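Local coordinates for MaoC domain protein dehydratase (Chloroflexus aurantiacus, PDB 4E3E), which catalyses the reversible dehydration of (2R,3S)-beta-methylmalyl-CoA to mesaconyl-CoA in the glyoxylate assimilation cycle of carbon dioxide fixation, at residues Y178-A183 / T305-L310; T172-P177 / M299-R304; P321-P326 / N333-V338; T314-D319 / A337-F342. One frame throughout, in Å; residues are numbered along the deposited sequence.

Interaction 1 (Y178-A183 / T305-L310); sequences YTVSAA and TDIGAL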
loop_
_atom_site.group_PDB
_atom_site.type_symbol
_atom_site.label_atom_id
_atom_site.label_comp_id
_atom_site.label_asym_id
_atom_site.label_seq_id
_atom_site.Cartn_x
_atom_site.Cartn_y
_atom_site.Cartn_z
ATOM N N TYR A 178 23.919 -17.145 2.248
ATOM C CA TYR A 178 23.181 -18.371 1.970
ATOM C C TYR A 178 24.030 -19.337 1.157
ATOM O O TYR A 178 25.132 -18.990 0.723
ATOM C CB TYR A 178 21.849 -18.059 1.285
ATOM C CG TYR A 178 21.942 -17.082 0.141
ATOM C CD1 TYR A 178 22.298 -17.509 -1.130
ATOM C CD2 TYR A 178 21.661 -15.723 0.327
ATOM C CE1 TYR A 178 22.378 -16.612 -2.192
ATOM C CE2 TYR A 178 21.738 -14.821 -0.724
ATOM C CZ TYR A 178 22.098 -15.270 -1.984
ATOM O OH TYR A 178 22.169 -14.383 -3.047
ATOM N N THR A 179 23.525 -20.552 0.974
ATOM C CA THR A 179 24.267 -21.610 0.308
ATOM C C THR A 179 23.374 -22.283 -0.711
ATOM O O THR A 179 22.194 -22.503 -0.454
ATOM C CB THR A 179 24.712 -22.680 1.316
ATOM O OG1 THR A 179 25.451 -22.050 2.365
ATOM C CG2 THR A 179 25.600 -23.716 0.638
ATOM N N VAL A 180 23.950 -22.635 -1.855
ATOM C CA VAL A 180 23.198 -23.256 -2.933
ATOM C C VAL A 180 23.738 -24.651 -3.202
ATOM O O VAL A 180 24.948 -24.846 -3.252
ATOM C CB VAL A 180 23.318 -22.437 -4.235
ATOM C CG1 VAL A 180 22.563 -23.114 -5.365
ATOM C CG2 VAL A 180 22.787 -21.039 -4.029
ATOM N N SER A 181 22.852 -25.626 -3.368
ATOM C CA SER A 181 23.267 -26.870 -4.014
ATOM C C SER A 181 22.319 -27.178 -5.148
ATOM O O SER A 181 21.117 -26.908 -5.051
ATOM C CB SER A 181 23.363 -28.038 -3.028
ATOM O OG SER A 181 22.117 -28.297 -2.417
ATOM N N ALA A 182 22.874 -27.712 -6.234
ATOM C CA ALA A 182 22.090 -28.161 -7.381
ATOM C C ALA A 182 20.922 -29.040 -6.936
ATOM O O ALA A 182 19.798 -28.890 -7.422
ATOM C CB ALA A 182 22.982 -28.918 -8.352
ATOM N N ALA A 183 21.195 -29.930 -5.986
ATOM C CA ALA A 183 20.207 -30.879 -5.472
ATOM C C ALA A 183 19.013 -30.196 -4.803
ATOM O O ALA A 183 18.018 -30.843 -4.481
ATOM C CB ALA A 183 20.873 -31.848 -4.503
ATOM N N THR A 305 32.402 -22.332 -4.290
ATOM C CA THR A 305 32.161 -22.686 -5.694
ATOM C C THR A 305 30.674 -22.819 -6.045
ATOM O O THR A 305 30.338 -23.059 -7.205
ATOM C CB THR A 305 32.894 -23.976 -6.090
ATOM O OG1 THR A 305 32.495 -25.030 -5.208
ATOM C CG2 THR A 305 34.428 -23.787 -6.025
ATOM N N ASP A 306 29.792 -22.654 -5.055
ATOM C CA ASP A 306 28.330 -22.791 -5.248
ATOM C C ASP A 306 27.663 -21.495 -5.749
ATOM O O ASP A 306 26.583 -21.530 -6.351
ATOM C CB ASP A 306 27.661 -23.255 -3.943
ATOM C CG ASP A 306 27.871 -22.269 -2.773
ATOM O OD1 ASP A 306 29.030 -21.837 -2.524
ATOM O OD2 ASP A 306 26.874 -21.938 -2.090
ATOM N N ILE A 307 28.322 -20.367 -5.473
ATOM C CA ILE A 307 27.845 -19.031 -5.779
ATOM C C ILE A 307 29.018 -18.213 -6.299
ATOM O O ILE A 307 30.133 -18.347 -5.813
ATOM C CB ILE A 307 27.261 -18.332 -4.518
ATOM C CG1 ILE A 307 26.006 -19.064 -4.042
ATOM C CG2 ILE A 307 26.877 -16.881 -4.814
ATOM C CD1 ILE A 307 25.455 -18.582 -2.718
ATOM N N GLY A 308 28.748 -17.364 -7.289
ATOM C CA GLY A 308 29.736 -16.448 -7.836
ATOM C C GLY A 308 29.193 -15.031 -7.842
ATOM O O GLY A 308 28.001 -14.811 -7.597
ATOM N N ALA A 309 30.068 -14.070 -8.118
ATOM C CA ALA A 309 29.660 -12.680 -8.215
ATOM C C ALA A 309 29.687 -12.185 -9.650
ATOM O O ALA A 309 30.528 -12.603 -10.451
ATOM C CB ALA A 309 30.545 -11.796 -7.345
ATOM N N LEU A 310 28.766 -11.288 -9.964
ATOM C CA LEU A 310 28.821 -10.536 -11.214
ATOM C C LEU A 310 28.766 -9.066 -10.880
ATOM O O LEU A 310 27.951 -8.633 -10.049
ATOM C CB LEU A 310 27.650 -10.883 -12.133
ATOM C CG LEU A 310 27.493 -12.317 -12.652
ATOM C CD1 LEU A 310 26.122 -12.482 -13.306
ATOM C CD2 LEU A 310 28.601 -12.703 -13.626
#
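In this double hot-dog protein the long loop that leads from strand 138-149 to helix 187-190 runs past the entry of strand 307-318, and Tyr178, Val180, Asp306 and Ile307 carry the meeting. The polar link is a single bond: the backbone N of Val180 gives its hydrogen to Asp306 OD2 at 3.0 Å, almost straight at 173°, and uses the anti lone pair of that oxygen, the one turned away from OD1. Asp306 CG stands between its own backbone N and carbonyl carbon (chi1 60°), which turns the carboxylate across to the loop; the Thr179 methyl CG2 lies against the same OD2 at 3.5 Å. Beside this bond Ile307 makes the apolar half of the contact. Its CG1 sits beside the backbone N (chi1 -65°) and the chain then runs on extended, so that CD1 ends at the loop, 3.5 Å from Tyr178 O and 3.7 Å from Tyr178 CE1, approaching the ring obliquely. The Val180 and Ile307 side chains cross at about a right angle, CG2 packing on CG1 at 3.8 Å. The Tyr178 hydroxyl points elsewhere, to a hydrogen bond with Ser270 OG, and the Tyr178 side chain lies about 6 Å from those of Val98 and Pro62, which by similarity bind substrate. Asp306 OD2 thus has two kinds of partner, the Val180 amide and, through a salt bridge, Arg304 NH2, which also donates to Tyr178 O. The positive charge of Arg304 and the amide hydrogen probably stabilise Asp306 as a carboxylate, while Ile307 puts hydrocarbon against Tyr178 and Val180 beside the bond.

Interaction 2 (T172-P177 / M299-R304); sequences TDLTVP and MAIPGR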
loop_
_atom_site.group_PDB
_atom_site.type_symbol
_atom_site.label_atom_id
_atom_site.label_comp_id
_atom_site.label_asym_id
_atom_site.label_seq_id
_atom_site.Cartn_x
_atom_site.Cartn_y
_atom_site.Cartn_z
ATOM N N THR A 172 36.392 -9.849 -1.717
ATOM C CA THR A 172 36.777 -10.419 -0.426
ATOM C C THR A 172 35.999 -9.792 0.735
ATOM O O THR A 172 36.019 -10.328 1.837
ATOM C CB THR A 172 38.286 -10.271 -0.177
ATOM O OG1 THR A 172 38.673 -8.920 -0.450
ATOM C CG2 THR A 172 39.075 -11.213 -1.096
ATOM N N ASP A 173 35.306 -8.677 0.486
ATOM C CA ASP A 173 34.468 -8.021 1.510
ATOM C C ASP A 173 32.980 -8.399 1.442
ATOM O O ASP A 173 32.200 -7.992 2.305
ATOM C CB ASP A 173 34.576 -6.484 1.418
ATOM C CG ASP A 173 35.918 -5.951 1.901
ATOM O OD1 ASP A 173 36.707 -6.701 2.504
ATOM O OD2 ASP A 173 36.185 -4.760 1.683
ATOM N N LEU A 174 32.581 -9.147 0.417
ATOM C CA LEU A 174 31.164 -9.468 0.221
ATOM C C LEU A 174 30.671 -10.498 1.220
ATOM O O LEU A 174 31.335 -11.488 1.456
ATOM C CB LEU A 174 30.914 -9.999 -1.188
ATOM C CG LEU A 174 31.288 -9.099 -2.373
ATOM C CD1 LEU A 174 30.927 -9.776 -3.683
ATOM C CD2 LEU A 174 30.591 -7.760 -2.284
ATOM N N THR A 175 29.497 -10.257 1.793
ATOM C CA THR A 175 28.810 -11.256 2.616
ATOM C C THR A 175 28.033 -12.193 1.693
ATOM O O THR A 175 27.330 -11.732 0.792
ATOM C CB THR A 175 27.866 -10.584 3.636
ATOM O OG1 THR A 175 28.647 -9.817 4.554
ATOM C CG2 THR A 175 27.066 -11.609 4.421
ATOM N N VAL A 176 28.184 -13.500 1.907
ATOM C CA VAL A 176 27.486 -14.522 1.114
ATOM C C VAL A 176 26.700 -15.379 2.108
ATOM O O VAL A 176 27.170 -16.439 2.527
ATOM C CB VAL A 176 28.469 -15.391 0.282
ATOM C CG1 VAL A 176 27.717 -16.380 -0.601
ATOM C CG2 VAL A 176 29.380 -14.518 -0.569
ATOM N N PRO A 177 25.499 -14.910 2.494
ATOM C CA PRO A 177 24.790 -15.395 3.686
ATOM C C PRO A 177 23.963 -16.647 3.475
ATOM O O PRO A 177 23.350 -17.136 4.416
ATOM C CB PRO A 177 23.849 -14.241 4.011
ATOM C CG PRO A 177 23.567 -13.591 2.673
ATOM C CD PRO A 177 24.740 -13.858 1.784
HETATM N N MSE A 299 33.428 -12.606 -11.167
HETATM C CA MSE A 299 34.460 -12.841 -10.156
HETATM C C MSE A 299 34.081 -14.050 -9.339
HETATM O O MSE A 299 32.903 -14.225 -8.991
HETATM C CB MSE A 299 34.623 -11.579 -9.273
HETATM C CG MSE A 299 34.235 -10.281 -10.019
HETATM SE SE MSE A 299 34.030 -8.691 -8.861
HETATM C CE MSE A 299 34.878 -7.260 -9.936
ATOM N N ALA A 300 35.066 -14.903 -9.044
ATOM C CA ALA A 300 34.887 -16.009 -8.107
ATOM C C ALA A 300 34.793 -15.461 -6.684
ATOM O O ALA A 300 35.389 -14.421 -6.371
ATOM C CB ALA A 300 36.057 -16.988 -8.198
ATOM N N ILE A 301 34.059 -16.167 -5.827
ATOM C CA ILE A 301 33.978 -15.811 -4.425
ATOM C C ILE A 301 34.999 -16.685 -3.724
ATOM O O ILE A 301 34.939 -17.916 -3.852
ATOM C CB ILE A 301 32.562 -16.047 -3.829
ATOM C CG1 ILE A 301 31.499 -15.184 -4.546
ATOM C CG2 ILE A 301 32.557 -15.764 -2.329
ATOM C CD1 ILE A 301 31.495 -13.733 -4.131
ATOM N N PRO A 302 35.950 -16.056 -2.999
ATOM C CA PRO A 302 36.975 -16.799 -2.272
ATOM C C PRO A 302 36.349 -17.837 -1.360
ATOM O O PRO A 302 35.438 -17.513 -0.593
ATOM C CB PRO A 302 37.681 -15.717 -1.444
ATOM C CG PRO A 302 37.439 -14.452 -2.181
ATOM C CD PRO A 302 36.104 -14.596 -2.845
ATOM N N GLY A 303 36.825 -19.074 -1.461
ATOM C CA GLY A 303 36.386 -20.160 -0.587
ATOM C C GLY A 303 35.078 -20.835 -0.982
ATOM O O GLY A 303 34.649 -21.779 -0.305
ATOM N N ARG A 304 34.448 -20.372 -2.069
ATOM C CA ARG A 304 33.114 -20.857 -2.486
ATOM C C ARG A 304 33.076 -21.231 -3.964
ATOM O O ARG A 304 33.618 -20.510 -4.797
ATOM C CB ARG A 304 32.031 -19.781 -2.258
ATOM C CG ARG A 304 31.994 -19.145 -0.879
ATOM C CD ARG A 304 31.369 -20.072 0.138
ATOM N NE ARG A 304 29.977 -20.374 -0.186
ATOM C CZ ARG A 304 28.931 -19.755 0.349
ATOM N NH1 ARG A 304 29.114 -18.793 1.251
ATOM N NH2 ARG A 304 27.704 -20.119 0.002
#
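Thr172 and Pro302 bring the backbones nearest, with their CA atoms 6.6 Å apart, where an irregular loop passes the type II beta turn Ile301 to Arg304 that follows strand 288-300; the turn is closed by Arg304 N donating to Ile301 O at 3.1 Å. Val176 is central. Its CG1, anti to the backbone N (chi1 -176°), lies over one face of the Arg304 guanidinium, 3.3 Å from NH1, while its carbonyl O takes a weak hydrogen bond from NH1 in the plane of that group. The Arg304 chain is bent at chi2 and chi3, folding the guanidinium back toward the loop, where NH2 also forms a salt bridge with Asp306. The other branch, Val176 CG2, rests on Ile301 CG2 at 3.8 Å. Farther along, the Ile301 and Leu174 side chains cross at about a right angle, their CD1 atoms 4.0 Å apart, and the Thr172 methyl CG2 touches Pro302 CG, both residues being exposed to solvent. Leu174 continues onto Ala272 and Ala273 of strand 270-278, Val176 reaches Ile307, and Ile301 packs on Ala309, so the loop lies along the connection between strands 288-300 and 307-318.

Interaction 3 (P321-P326 / N333-V338); sequences PCHDFP and NYDPAV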
loop_
_atom_site.group_PDB
_atom_site.type_symbol
_atom_site.label_atom_id
_atom_site.label_comp_id
_atom_site.label_asym_id
_atom_site.label_seq_id
_atom_site.Cartn_x
_atom_site.Cartn_y
_atom_site.Cartn_z
ATOM N N PRO A 321 14.629 5.697 -26.195
ATOM C CA PRO A 321 14.839 6.233 -27.545
ATOM C C PRO A 321 15.116 5.134 -28.587
ATOM O O PRO A 321 15.110 3.941 -28.245
ATOM C CB PRO A 321 16.056 7.153 -27.370
ATOM C CG PRO A 321 16.805 6.572 -26.226
ATOM C CD PRO A 321 15.768 5.994 -25.299
ATOM N N CYS A 322 15.321 5.525 -29.831
ATOM C CA CYS A 322 15.546 4.564 -30.901
ATOM C C CYS A 322 16.842 3.696 -30.910
ATOM O O CYS A 322 16.742 2.490 -31.047
ATOM C CB CYS A 322 15.293 5.276 -32.232
ATOM S SG CYS A 322 13.976 6.519 -32.123
ATOM N N HIS A 323 18.024 4.274 -30.694
ATOM C CA HIS A 323 19.269 3.519 -30.513
ATOM C C HIS A 323 19.231 2.650 -29.282
ATOM O O HIS A 323 18.880 3.112 -28.191
ATOM C CB HIS A 323 20.462 4.476 -30.461
ATOM C CG HIS A 323 20.266 5.647 -29.518
ATOM N ND1 HIS A 323 19.540 6.735 -29.851
ATOM C CD2 HIS A 323 20.723 5.862 -28.216
ATOM C CE1 HIS A 323 19.532 7.602 -28.819
ATOM N NE2 HIS A 323 20.259 7.068 -27.820
ATOM N N ASP A 324 19.568 1.374 -29.455
ATOM C CA ASP A 324 19.624 0.429 -28.340
ATOM C C ASP A 324 20.782 0.718 -27.382
ATOM O O ASP A 324 21.797 1.318 -27.766
ATOM C CB ASP A 324 19.689 -1.017 -28.840
ATOM C CG ASP A 324 18.377 -1.763 -28.648
ATOM O OD1 ASP A 324 17.331 -1.296 -29.156
ATOM O OD2 ASP A 324 18.395 -2.824 -27.986
ATOM N N PHE A 325 20.600 0.300 -26.132
ATOM C CA PHE A 325 21.590 0.496 -25.075
ATOM C C PHE A 325 22.124 1.939 -25.012
ATOM O O PHE A 325 23.332 2.157 -25.125
ATOM C CB PHE A 325 22.731 -0.528 -25.206
ATOM C CG PHE A 325 22.257 -1.935 -25.457
ATOM C CD1 PHE A 325 21.507 -2.614 -24.492
ATOM C CD2 PHE A 325 22.562 -2.590 -26.657
ATOM C CE1 PHE A 325 21.063 -3.909 -24.725
ATOM C CE2 PHE A 325 22.126 -3.889 -26.893
ATOM C CZ PHE A 325 21.378 -4.552 -25.924
ATOM N N PRO A 326 21.219 2.929 -24.823
ATOM C CA PRO A 326 21.682 4.317 -24.727
ATOM C C PRO A 326 22.589 4.486 -23.506
ATOM O O PRO A 326 22.319 3.893 -22.444
ATOM C CB PRO A 326 20.384 5.121 -24.525
ATOM C CG PRO A 326 19.264 4.196 -24.850
ATOM C CD PRO A 326 19.773 2.818 -24.535
ATOM N N ASN A 333 29.207 12.845 -21.960
ATOM C CA ASN A 333 27.870 13.296 -21.574
ATOM C C ASN A 333 26.861 12.187 -21.774
ATOM O O ASN A 333 26.795 11.558 -22.840
ATOM C CB ASN A 333 27.422 14.531 -22.375
ATOM C CG ASN A 333 28.396 15.679 -22.289
ATOM O OD1 ASN A 333 28.850 16.208 -23.316
ATOM N ND2 ASN A 333 28.705 16.104 -21.073
ATOM N N TYR A 334 26.077 11.949 -20.732
ATOM C CA TYR A 334 24.996 10.987 -20.790
ATOM C C TYR A 334 23.948 11.418 -21.784
ATOM O O TYR A 334 23.646 12.602 -21.891
ATOM C CB TYR A 334 24.358 10.847 -19.422
ATOM C CG TYR A 334 25.191 10.039 -18.462
ATOM C CD1 TYR A 334 25.187 8.643 -18.517
ATOM C CD2 TYR A 334 25.988 10.659 -17.502
ATOM C CE1 TYR A 334 25.945 7.891 -17.647
ATOM C CE2 TYR A 334 26.748 9.895 -16.606
ATOM C CZ TYR A 334 26.723 8.518 -16.695
ATOM O OH TYR A 334 27.456 7.749 -15.818
ATOM N N ASP A 335 23.418 10.443 -22.518
ATOM C CA ASP A 335 22.249 10.619 -23.373
ATOM C C ASP A 335 21.119 11.254 -22.549
ATOM O O ASP A 335 20.914 10.857 -21.401
ATOM C CB ASP A 335 21.838 9.240 -23.903
ATOM C CG ASP A 335 20.706 9.300 -24.906
ATOM O OD1 ASP A 335 20.971 9.090 -26.107
ATOM O OD2 ASP A 335 19.552 9.549 -24.497
ATOM N N PRO A 336 20.389 12.246 -23.123
ATOM C CA PRO A 336 19.336 12.926 -22.355
ATOM C C PRO A 336 18.291 11.959 -21.792
ATOM O O PRO A 336 17.630 12.284 -20.804
ATOM C CB PRO A 336 18.688 13.887 -23.373
ATOM C CG PRO A 336 19.307 13.595 -24.706
ATOM C CD PRO A 336 20.593 12.855 -24.450
ATOM N N ALA A 337 18.161 10.779 -22.402
ATOM C CA ALA A 337 17.160 9.788 -21.989
ATOM C C ALA A 337 17.574 8.964 -20.764
ATOM O O ALA A 337 16.720 8.330 -20.124
ATOM C CB ALA A 337 16.812 8.869 -23.157
ATOM N N VAL A 338 18.867 8.973 -20.434
ATOM C CA VAL A 338 19.386 8.156 -19.328
ATOM C C VAL A 338 19.172 8.845 -17.969
ATOM O O VAL A 338 19.590 10.002 -17.775
ATOM C CB VAL A 338 20.884 7.811 -19.521
ATOM C CG1 VAL A 338 21.428 7.071 -18.301
ATOM C CG2 VAL A 338 21.088 6.975 -20.778
#
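His323 and Asp335 reach for each other from opposite directions across the long connection between strands 307-318 and 338-349. The imidazole is carried by a chi1 of 49°, with CG between the backbone N and the carbonyl carbon, and this directs NE2 at the carboxylate. NE2 donates to Asp335 OD1 at 2.7 Å with an angle of 143°, short but bent. The bond is not a flat one: OD1 lies somewhat out of the ring plane, the donor arrives from above the carboxylate plane, and the two planes are turned 52° apart. The imidazole belongs to a poorly ordered stretch, so its exact pose deserves caution. Asp335 CG is anti to the backbone N, and the second carboxylate oxygen bonds within its own segment. OD2 accepts the backbone N of Ala337 at 2.8 Å through its anti lone pair, which makes an Asx turn that overlaps the type I beta turn from Asp335 to Val338, closed by Val338 N donating to Asp335 O. These overlapping turns lead the chain into strand 338-349, and each carboxylate oxygen serves a different part of the connection, OD1 its first limb and OD2 its last. Two prolines add apolar contacts. The Pro321 ring sets CD 3.7 Å from the methyl of Ala337, with CG scarcely farther. Pro326, buried, puts its CB 4.2 Å from Asp335 CG, and its carbonyl O lies 3.7 Å from Val338 CG2, the branch beside the backbone N. That same Pro326 O accepts a hydrogen bond from Trp292 NE1 of strand 288-300.

Interaction 4 (T314-D319 / A337-F342); sequences TVATKD and AVVLDF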
loop_
_atom_site.group_PDB
_atom_site.type_symbol
_atom_site.label_atom_id
_atom_site.label_comp_id
_atom_site.label_asym_id
_atom_site.label_seq_id
_atom_site.Cartn_x
_atom_site.Cartn_y
_atom_site.Cartn_z
ATOM N N THR A 314 23.480 -1.499 -14.488
ATOM C CA THR A 314 22.134 -1.341 -15.037
ATOM C C THR A 314 21.890 0.128 -15.316
ATOM O O THR A 314 22.090 0.986 -14.451
ATOM C CB THR A 314 21.062 -1.929 -14.123
ATOM O OG1 THR A 314 21.360 -3.327 -13.885
ATOM C CG2 THR A 314 19.685 -1.802 -14.759
ATOM N N VAL A 315 21.461 0.412 -16.533
ATOM C CA VAL A 315 21.180 1.774 -16.960
ATOM C C VAL A 315 19.671 1.900 -17.147
ATOM O O VAL A 315 19.074 1.100 -17.873
ATOM C CB VAL A 315 21.885 2.064 -18.305
ATOM C CG1 VAL A 315 21.541 3.457 -18.806
ATOM C CG2 VAL A 315 23.394 1.913 -18.147
ATOM N N ALA A 316 19.051 2.878 -16.481
ATOM C CA ALA A 316 17.619 3.132 -16.676
ATOM C C ALA A 316 17.430 4.326 -17.601
ATOM O O ALA A 316 18.162 5.326 -17.520
ATOM C CB ALA A 316 16.890 3.352 -15.350
ATOM N N THR A 317 16.445 4.228 -18.458
ATOM C CA THR A 317 16.129 5.291 -19.379
ATOM C C THR A 317 14.664 5.611 -19.292
ATOM O O THR A 317 13.895 4.824 -18.836
ATOM C CB THR A 317 16.460 4.917 -20.822
ATOM O OG1 THR A 317 15.767 3.743 -21.189
ATOM C CG2 THR A 317 17.887 4.653 -20.969
ATOM N N LYS A 318 14.286 6.783 -19.750
ATOM C CA LYS A 318 12.896 7.109 -19.822
ATOM C C LYS A 318 12.425 7.129 -21.246
ATOM O O LYS A 318 13.078 7.657 -22.098
ATOM C CB LYS A 318 12.559 8.416 -19.121
ATOM C CG LYS A 318 13.307 9.628 -19.596
ATOM C CD LYS A 318 12.570 10.893 -19.238
ATOM C CE LYS A 318 13.197 11.521 -18.032
ATOM N NZ LYS A 318 12.448 12.656 -17.484
ATOM N N ASP A 319 11.295 6.507 -21.480
ATOM C CA ASP A 319 10.648 6.560 -22.746
ATOM C C ASP A 319 11.586 6.125 -23.842
ATOM O O ASP A 319 11.694 6.778 -24.843
ATOM C CB ASP A 319 10.122 7.960 -23.000
ATOM C CG ASP A 319 9.150 8.420 -21.948
ATOM O OD1 ASP A 319 8.608 7.624 -21.204
ATOM O OD2 ASP A 319 8.919 9.613 -21.865
ATOM N N ALA A 337 18.161 10.779 -22.402
ATOM C CA ALA A 337 17.160 9.788 -21.989
ATOM C C ALA A 337 17.574 8.964 -20.764
ATOM O O ALA A 337 16.720 8.330 -20.124
ATOM C CB ALA A 337 16.812 8.869 -23.157
ATOM N N VAL A 338 18.867 8.973 -20.434
ATOM C CA VAL A 338 19.386 8.156 -19.328
ATOM C C VAL A 338 19.172 8.845 -17.969
ATOM O O VAL A 338 19.590 10.002 -17.775
ATOM C CB VAL A 338 20.884 7.811 -19.521
ATOM C CG1 VAL A 338 21.428 7.071 -18.301
ATOM C CG2 VAL A 338 21.088 6.975 -20.778
ATOM N N VAL A 339 18.556 8.123 -17.026
ATOM C CA VAL A 339 18.215 8.688 -15.712
ATOM C C VAL A 339 19.001 8.044 -14.578
ATOM O O VAL A 339 19.110 8.619 -13.485
ATOM C CB VAL A 339 16.689 8.639 -15.406
ATOM C CG1 VAL A 339 15.907 9.544 -16.379
ATOM C CG2 VAL A 339 16.164 7.197 -15.389
ATOM N N LEU A 340 19.558 6.867 -14.847
ATOM C CA LEU A 340 20.276 6.110 -13.820
ATOM C C LEU A 340 21.430 5.354 -14.445
ATOM O O LEU A 340 21.249 4.690 -15.464
ATOM C CB LEU A 340 19.348 5.102 -13.159
ATOM C CG LEU A 340 20.022 4.275 -12.053
ATOM C CD1 LEU A 340 20.347 5.182 -10.866
ATOM C CD2 LEU A 340 19.160 3.075 -11.642
ATOM N N ASP A 341 22.608 5.466 -13.839
ATOM C CA ASP A 341 23.747 4.620 -14.169
ATOM C C ASP A 341 24.167 3.954 -12.865
ATOM O O ASP A 341 24.783 4.592 -12.017
ATOM C CB ASP A 341 24.885 5.467 -14.758
ATOM C CG ASP A 341 26.108 4.641 -15.138
ATOM O OD1 ASP A 341 26.115 3.403 -14.903
ATOM O OD2 ASP A 341 27.075 5.236 -15.659
ATOM N N PHE A 342 23.827 2.677 -12.708
ATOM C CA PHE A 342 23.919 1.986 -11.415
ATOM C C PHE A 342 24.871 0.803 -11.552
ATOM O O PHE A 342 24.657 -0.064 -12.391
ATOM C CB PHE A 342 22.507 1.519 -10.990
ATOM C CG PHE A 342 22.431 0.895 -9.610
ATOM C CD1 PHE A 342 22.845 1.591 -8.475
ATOM C CD2 PHE A 342 21.883 -0.387 -9.441
ATOM C CE1 PHE A 342 22.757 1.004 -7.206
ATOM C CE2 PHE A 342 21.789 -0.977 -8.171
ATOM C CZ PHE A 342 22.232 -0.275 -7.060
#
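Val315 CG1, anti to its own nitrogen at a chi1 of 177°, and Val338 CG1, likewise placed at 175°, are swung to meet at 3.7 Å on one face of an antiparallel pair of strands; Thr317 CG2 joins them against Val338 CG2. Ala316 and Leu340 occupy the other face, their CB atoms 3.7 Å apart. The ladder begins regularly, with Thr314 and Phe342 exchanging two hydrogen bonds and Ala316 N donating to Leu340 O at 3.0 Å. Then the register slips by one residue: Val339 and Leu340 both face Ala316, a classic beta bulge. Ala316 O takes Val339 N at 2.9 Å and nearly straight, 171°, and Leu340 N only weakly at 3.4 Å. Beyond the bulge Lys318 N donates to Ala337 O at 2.9 Å, in the carbonyl plane. The Val339 side chain falls beside Ala316, CG2 at 3.9 Å from its CB, and crosses that of Lys318 at about a right angle, CG1 3.7 Å from CE; Lys318 NZ goes on to a salt bridge with Asp287. Helix 250-265 lies against Ala316, Val339, Leu340 and Phe342 through Ile253 and Ile254, as the central helix of a hot-dog fold does. On the opposite face Asp341 OD1 forms a salt bridge with Arg313, and OD2 is hydrogen-bonded to the Tyr334 and Tyr327 hydroxyls. One carbonyl serving two amides, one weakly, lets the strand absorb an extra residue and its ladder resume at Lys318.

In the fold
Interactions 3 and 4 share Ala337 and Val338 and lie about 8 Å apart between centres; interactions 1 and 2 are about 10 Å apart between centres and touch through Arg304, which grips both. Interaction 4 lies inside the sheet and is mostly buried backbone ladder. Interaction 1 is also buried, but mixes one carboxylate bond with hydrocarbon, whereas interaction 2 is a surface contact of apolar packing and a weak bond. Interaction 3 is partly buried and turns on a histidine-carboxylate bond. Strand 307-318 serves interaction 1 at its start and interaction 4 at its end, about 30 Å away between centres.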